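Local coordinates for protein esterase (PDB 4RGY) that hydrolyses esters as a low-temperature-active alkaline esterase of the alpha/beta-hydrolase clan, at residues Arg83-Asp88 with Ser150-Ile155; Ala132-Met137 with Phe192-Arg197. All blocks are in the same frame, centred on the assembly; numbering follows the deposited sequence.

How the contacts relate
Two levels of an alpha/beta-hydrolase fold are sampled here: loops leaving the C-terminal ends of the sheet strands, and helices packed beside that sheet. Contact 1 joins the loop after strand 75-79 to the loop after strand 145-149; contact 2 joins helix 127-138 to helix 191-200. Their centres lie about 12 Å apart, and along the chain the segments alternate, 83-88, 132-137, 150-155, 192-197, so that the two contacts interleave along the chain. They also touch: Lys134 NZ probably donates to Tyr86 O, and the Phe192 ring packs against Leu153 and Asp154. Loops near the presumed active site thus rest directly on the helical layer.

Contact 1. Residues Arg83-Asp88 with Ser150-Ile155; sequences RSFYTD and SGALDI
Phe85 reaches across to Ala152 and Ile155, joining two loops that follow parallel strands of the alpha/beta-hydrolase sheet, where this fold usually places its active site. The tight part is a small apolar patch. The outer corner of the phenyl ring does the touching: CE2 of Phe85 lies 3.8 Å from Ala152 CB, which sits at the ring edge near its plane, while Ile155 CG2 approaches CE2 obliquely at 3.9 Å. In Ile155, CG1 takes the place between backbone N and carbonyl carbon (chi1 48°), leaving CG2 beside the N and turned to the ring. Met127 and Ile177 add further packing round Phe85. With the ring cut back to an alanine, the methyl groups of Ala152 and Ile155 would probably face a gap, and the two loops would lose their apolar link here. Away from this patch the segments do not touch, and the partly exposed, charged residues turn to other partners: Arg83 to Glu173 and to Gly15 O of the second subunit, Asp154 to Arg224. The backbone of Ala152 is hydrogen-bonded to Ser126, the presumed nucleophile. Within 83-88, Ser84 OG accepts from Tyr86 N in an ST turn, and Thr87 OG1 donates to Phe85 O at 2.8 Å, coming from above the carbonyl plane.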
loop_
_atom_site.group_PDB
_atom_site.type_symbol
_atom_site.label_atom_id
_atom_site.label_comp_id
_atom_site.label_asym_id
_atom_site.label_seq_id
_atom_site.Cartn_x
_atom_site.Cartn_y
_atom_site.Cartn_z
ATOM N N ARG A 83 -0.763 17.945 11.045
ATOM C CA ARG A 83 0.050 18.986 11.672
ATOM C C ARG A 83 -0.611 19.472 12.963
ATOM O O ARG A 83 -0.796 20.671 13.173
ATOM C CB ARG A 83 0.297 20.146 10.700
ATOM C CG ARG A 83 1.096 19.762 9.454
ATOM C CD ARG A 83 1.199 20.933 8.476
ATOM N NE ARG A 83 1.821 22.092 9.115
ATOM C CZ ARG A 83 3.125 22.359 9.077
ATOM N NH1 ARG A 83 3.955 21.570 8.397
ATOM N NH2 ARG A 83 3.599 23.428 9.704
ATOM N N SER A 84 -0.940 18.530 13.841
ATOM C CA SER A 84 -1.784 18.819 15.001
ATOM C C SER A 84 -1.059 18.953 16.332
ATOM O O SER A 84 -1.667 19.345 17.321
ATOM C CB SER A 84 -2.780 17.691 15.168
ATOM O OG SER A 84 -2.108 16.495 15.516
ATOM N N PHE A 85 0.222 18.613 16.372
ATOM C CA PHE A 85 0.927 18.560 17.643
ATOM C C PHE A 85 0.209 17.675 18.678
ATOM O O PHE A 85 0.301 17.923 19.874
ATOM C CB PHE A 85 1.207 19.978 18.194
ATOM C CG PHE A 85 2.586 20.464 17.891
ATOM C CD1 PHE A 85 2.887 21.019 16.653
ATOM C CD2 PHE A 85 3.601 20.323 18.825
ATOM C CE1 PHE A 85 4.170 21.434 16.361
ATOM C CE2 PHE A 85 4.890 20.745 18.541
ATOM C CZ PHE A 85 5.169 21.305 17.310
ATOM N N TYR A 86 -0.471 16.624 18.218
ATOM C CA TYR A 86 -1.073 15.659 19.151
ATOM C C TYR A 86 -2.020 16.371 20.119
ATOM O O TYR A 86 -2.091 16.044 21.303
ATOM C CB TYR A 86 0.039 14.865 19.879
ATOM C CG TYR A 86 0.897 14.134 18.867
ATOM C CD1 TYR A 86 0.555 12.866 18.420
ATOM C CD2 TYR A 86 2.022 14.739 18.313
ATOM C CE1 TYR A 86 1.309 12.209 17.461
ATOM C CE2 TYR A 86 2.788 14.088 17.352
ATOM C CZ TYR A 86 2.420 12.823 16.930
ATOM O OH TYR A 86 3.135 12.166 15.959
ATOM N N THR A 87 -2.764 17.336 19.586
ATOM C CA THR A 87 -3.614 18.213 20.387
ATOM C C THR A 87 -5.073 18.166 19.917
ATOM O O THR A 87 -5.339 18.035 18.715
ATOM C CB THR A 87 -3.081 19.661 20.297
ATOM O OG1 THR A 87 -1.728 19.690 20.770
ATOM C CG2 THR A 87 -3.913 20.643 21.128
ATOM N N ASP A 88 -6.012 18.239 20.857
ATOM C CA ASP A 88 -7.400 18.495 20.494
ATOM C C ASP A 88 -7.461 19.963 20.109
ATOM O O ASP A 88 -7.495 20.859 20.957
ATOM C CB ASP A 88 -8.352 18.164 21.643
ATOM C CG ASP A 88 -8.600 16.675 21.785
ATOM O OD1 ASP A 88 -8.243 15.907 20.860
ATOM O OD2 ASP A 88 -9.176 16.247 22.810
ATOM N N SER A 150 14.804 14.597 19.848
ATOM C CA SER A 150 14.829 15.936 19.262
ATOM C C SER A 150 13.455 16.585 19.345
ATOM O O SER A 150 12.919 17.081 18.343
ATOM C CB SER A 150 15.291 15.860 17.807
ATOM O OG SER A 150 16.476 15.089 17.707
ATOM N N GLY A 151 12.892 16.587 20.549
ATOM C CA GLY A 151 11.506 16.978 20.722
ATOM C C GLY A 151 11.268 18.474 20.715
ATOM O O GLY A 151 12.139 19.261 21.104
ATOM N N ALA A 152 10.087 18.868 20.251
ATOM C CA ALA A 152 9.634 20.253 20.365
ATOM C C ALA A 152 9.000 20.400 21.746
ATOM O O ALA A 152 7.779 20.415 21.899
ATOM C CB ALA A 152 8.623 20.571 19.262
ATOM N N LEU A 153 9.850 20.467 22.763
ATOM C CA LEU A 153 9.388 20.276 24.136
ATOM C C LEU A 153 8.888 21.535 24.841
ATOM O O LEU A 153 8.357 21.441 25.945
ATOM C CB LEU A 153 10.457 19.581 24.981
ATOM C CG LEU A 153 10.915 18.226 24.434
ATOM C CD1 LEU A 153 11.814 17.484 25.419
ATOM C CD2 LEU A 153 9.704 17.380 24.064
ATOM N N ASP A 154 9.045 22.688 24.198
ATOM C CA ASP A 154 8.484 23.937 24.699
ATOM C C ASP A 154 7.537 24.510 23.651
ATOM O O ASP A 154 7.983 25.065 22.641
ATOM C CB ASP A 154 9.591 24.945 25.038
ATOM C CG ASP A 154 9.065 26.161 25.792
ATOM O OD1 ASP A 154 7.828 26.314 25.911
ATOM O OD2 ASP A 154 9.896 26.965 26.259
ATOM N N ILE A 155 6.234 24.375 23.887
ATOM C CA ILE A 155 5.241 24.852 22.921
ATOM C C ILE A 155 4.722 26.269 23.215
ATOM O O ILE A 155 3.792 26.748 22.555
ATOM C CB ILE A 155 4.058 23.852 22.716
ATOM C CG1 ILE A 155 3.466 23.334 24.040
ATOM C CG2 ILE A 155 4.515 22.657 21.895
ATOM C CD1 ILE A 155 2.803 24.374 24.932
#

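Contact 2. Residues Ala132-Met137 with Phe192-Arg197; sequences ALKLGM and FALAER
Met137 and Leu194 mark the nearest approach of two helical segments that run in broadly the same direction, their axes 10.1 Å apart at closest and crossing at 29°. The CA atoms of this pair lie 6.1 Å from each other, and both CB atoms point across the interface, meeting at 4.0 Å from Met137 CB to Leu194 CB. Met137 does most of the reaching. CG stands beside the backbone N (chi1 -64°), and a bend at chi3 (-75°) brings the methyl CE back to within 4.0 Å of Leu194 CB. The sulfur passes on to the next residue, where Met137 SD lies 4.1 Å from Ala195 CB and also rests against the helix backbone. On the other flank, Lys134 contributes only its aliphatic stem, CG being 4.4 Å from Leu194 CD1; its ammonium group turns away to Tyr86 O. The second methyl of Leu194 has a different neighbour in its own helix: CD2 lies 3.5 Å above the plane of the Arg197 guanidinium, over its centre. Water 1, in that plane at the edge, accepts from Arg197 NH1 and donates to Met137 O at 3.0 Å. The chemistry therefore divides in two: a buried hydrocarbon and thioether core joins the helices through van der Waals contact and burial of apolar surface, and between the two segments one water carries the polar link, tying Met137 O to exposed Arg197.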
loop_
_atom_site.group_PDB
_atom_site.type_symbol
_atom_site.label_atom_id
_atom_site.label_comp_id
_atom_site.label_asym_id
_atom_site.label_seq_id
_atom_site.Cartn_x
_atom_site.Cartn_y
_atom_site.Cartn_z
ATOM N N ALA A 132 4.823 12.131 22.748
ATOM C CA ALA A 132 5.173 10.990 23.594
ATOM C C ALA A 132 5.258 11.385 25.064
ATOM O O ALA A 132 4.723 10.689 25.932
ATOM C CB ALA A 132 6.486 10.373 23.138
ATOM N N LEU A 133 5.938 12.491 25.351
ATOM C CA LEU A 133 6.060 12.929 26.738
ATOM C C LEU A 133 4.728 13.438 27.290
ATOM O O LEU A 133 4.440 13.259 28.472
ATOM C CB LEU A 133 7.167 13.974 26.901
ATOM C CG LEU A 133 8.582 13.484 26.605
ATOM C CD1 LEU A 133 9.574 14.573 26.912
ATOM C CD2 LEU A 133 8.899 12.229 27.408
ATOM N N LYS A 134 3.905 14.049 26.442
ATOM C CA LYS A 134 2.557 14.422 26.850
ATOM C C LYS A 134 1.737 13.192 27.252
ATOM O O LYS A 134 1.079 13.180 28.294
ATOM C CB LYS A 134 1.862 15.217 25.744
ATOM C CG LYS A 134 0.490 15.740 26.132
ATOM C CD LYS A 134 -0.170 16.448 24.948
ATOM C CE LYS A 134 -1.616 16.819 25.228
ATOM N NZ LYS A 134 -2.312 17.337 23.997
ATOM N N LEU A 135 1.786 12.150 26.426
ATOM C CA LEU A 135 1.120 10.894 26.757
ATOM C C LEU A 135 1.645 10.304 28.063
ATOM O O LEU A 135 0.858 9.918 28.930
ATOM C CB LEU A 135 1.283 9.886 25.618
ATOM C CG LEU A 135 0.346 10.153 24.434
ATOM C CD1 LEU A 135 0.845 9.388 23.218
ATOM C CD2 LEU A 135 -1.100 9.762 24.741
ATOM N N GLY A 136 2.966 10.252 28.213
ATOM C CA GLY A 136 3.556 9.642 29.389
ATOM C C GLY A 136 3.233 10.401 30.665
ATOM O O GLY A 136 3.054 9.789 31.723
ATOM N N MET A 137 3.148 11.723 30.572
ATOM C CA MET A 137 2.935 12.541 31.764
ATOM C C MET A 137 1.462 12.850 32.053
ATOM O O MET A 137 1.105 13.187 33.191
ATOM C CB MET A 137 3.789 13.812 31.704
ATOM C CG MET A 137 5.289 13.509 31.723
ATOM S SD MET A 137 6.282 14.972 32.075
ATOM C CE MET A 137 6.185 15.836 30.525
ATOM N N PHE A 192 6.388 21.486 30.737
ATOM C CA PHE A 192 7.073 21.960 31.939
ATOM C C PHE A 192 6.146 21.852 33.147
ATOM O O PHE A 192 6.565 21.410 34.218
ATOM C CB PHE A 192 7.581 23.392 31.756
ATOM C CG PHE A 192 8.751 23.510 30.823
ATOM C CD1 PHE A 192 8.606 23.268 29.456
ATOM C CD2 PHE A 192 10.006 23.851 31.309
ATOM C CE1 PHE A 192 9.691 23.366 28.592
ATOM C CE2 PHE A 192 11.088 23.968 30.455
ATOM C CZ PHE A 192 10.937 23.726 29.094
ATOM N N ALA A 193 4.879 22.211 32.960
ATOM C CA ALA A 193 3.879 22.082 34.012
ATOM C C ALA A 193 3.578 20.623 34.318
ATOM O O ALA A 193 3.447 20.229 35.483
ATOM C CB ALA A 193 2.592 22.822 33.618
ATOM N N LEU A 194 3.459 19.804 33.275
ATOM C CA LEU A 194 3.200 18.388 33.473
ATOM C C LEU A 194 4.333 17.733 34.270
ATOM O O LEU A 194 4.078 16.879 35.125
ATOM C CB LEU A 194 2.988 17.677 32.131
ATOM C CG LEU A 194 1.778 18.165 31.307
ATOM C CD1 LEU A 194 1.688 17.371 30.021
ATOM C CD2 LEU A 194 0.465 18.069 32.074
ATOM N N ALA A 195 5.571 18.137 33.995
ATOM C CA ALA A 195 6.719 17.625 34.729
ATOM C C ALA A 195 6.626 17.989 36.214
ATOM O O ALA A 195 6.950 17.178 37.073
ATOM C CB ALA A 195 8.017 18.135 34.116
ATOM N N GLU A 196 6.162 19.197 36.523
ATOM C CA GLU A 196 5.946 19.575 37.923
ATOM C C GLU A 196 4.926 18.670 38.615
ATOM O O GLU A 196 5.081 18.318 39.788
ATOM C CB GLU A 196 5.543 21.053 38.053
ATOM C CG GLU A 196 6.638 22.020 37.623
ATOM C CD GLU A 196 6.424 23.423 38.144
ATOM O OE1 GLU A 196 6.223 23.582 39.365
ATOM O OE2 GLU A 196 6.451 24.366 37.325
ATOM N N ARG A 197 3.872 18.287 37.897
ATOM C CA ARG A 197 2.912 17.339 38.456
ATOM C C ARG A 197 3.594 16.014 38.766
ATOM O O ARG A 197 3.422 15.451 39.850
ATOM C CB ARG A 197 1.768 17.057 37.482
ATOM C CG ARG A 197 1.045 18.269 36.956
ATOM C CD ARG A 197 -0.041 17.780 36.005
ATOM N NE ARG A 197 -0.788 18.873 35.406
ATOM C CZ ARG A 197 -1.882 18.718 34.663
ATOM N NH1 ARG A 197 -2.351 17.504 34.410
ATOM N NH2 ARG A 197 -2.487 19.781 34.164
HETATM O O HOH W 1 -1.128 14.613 34.699
#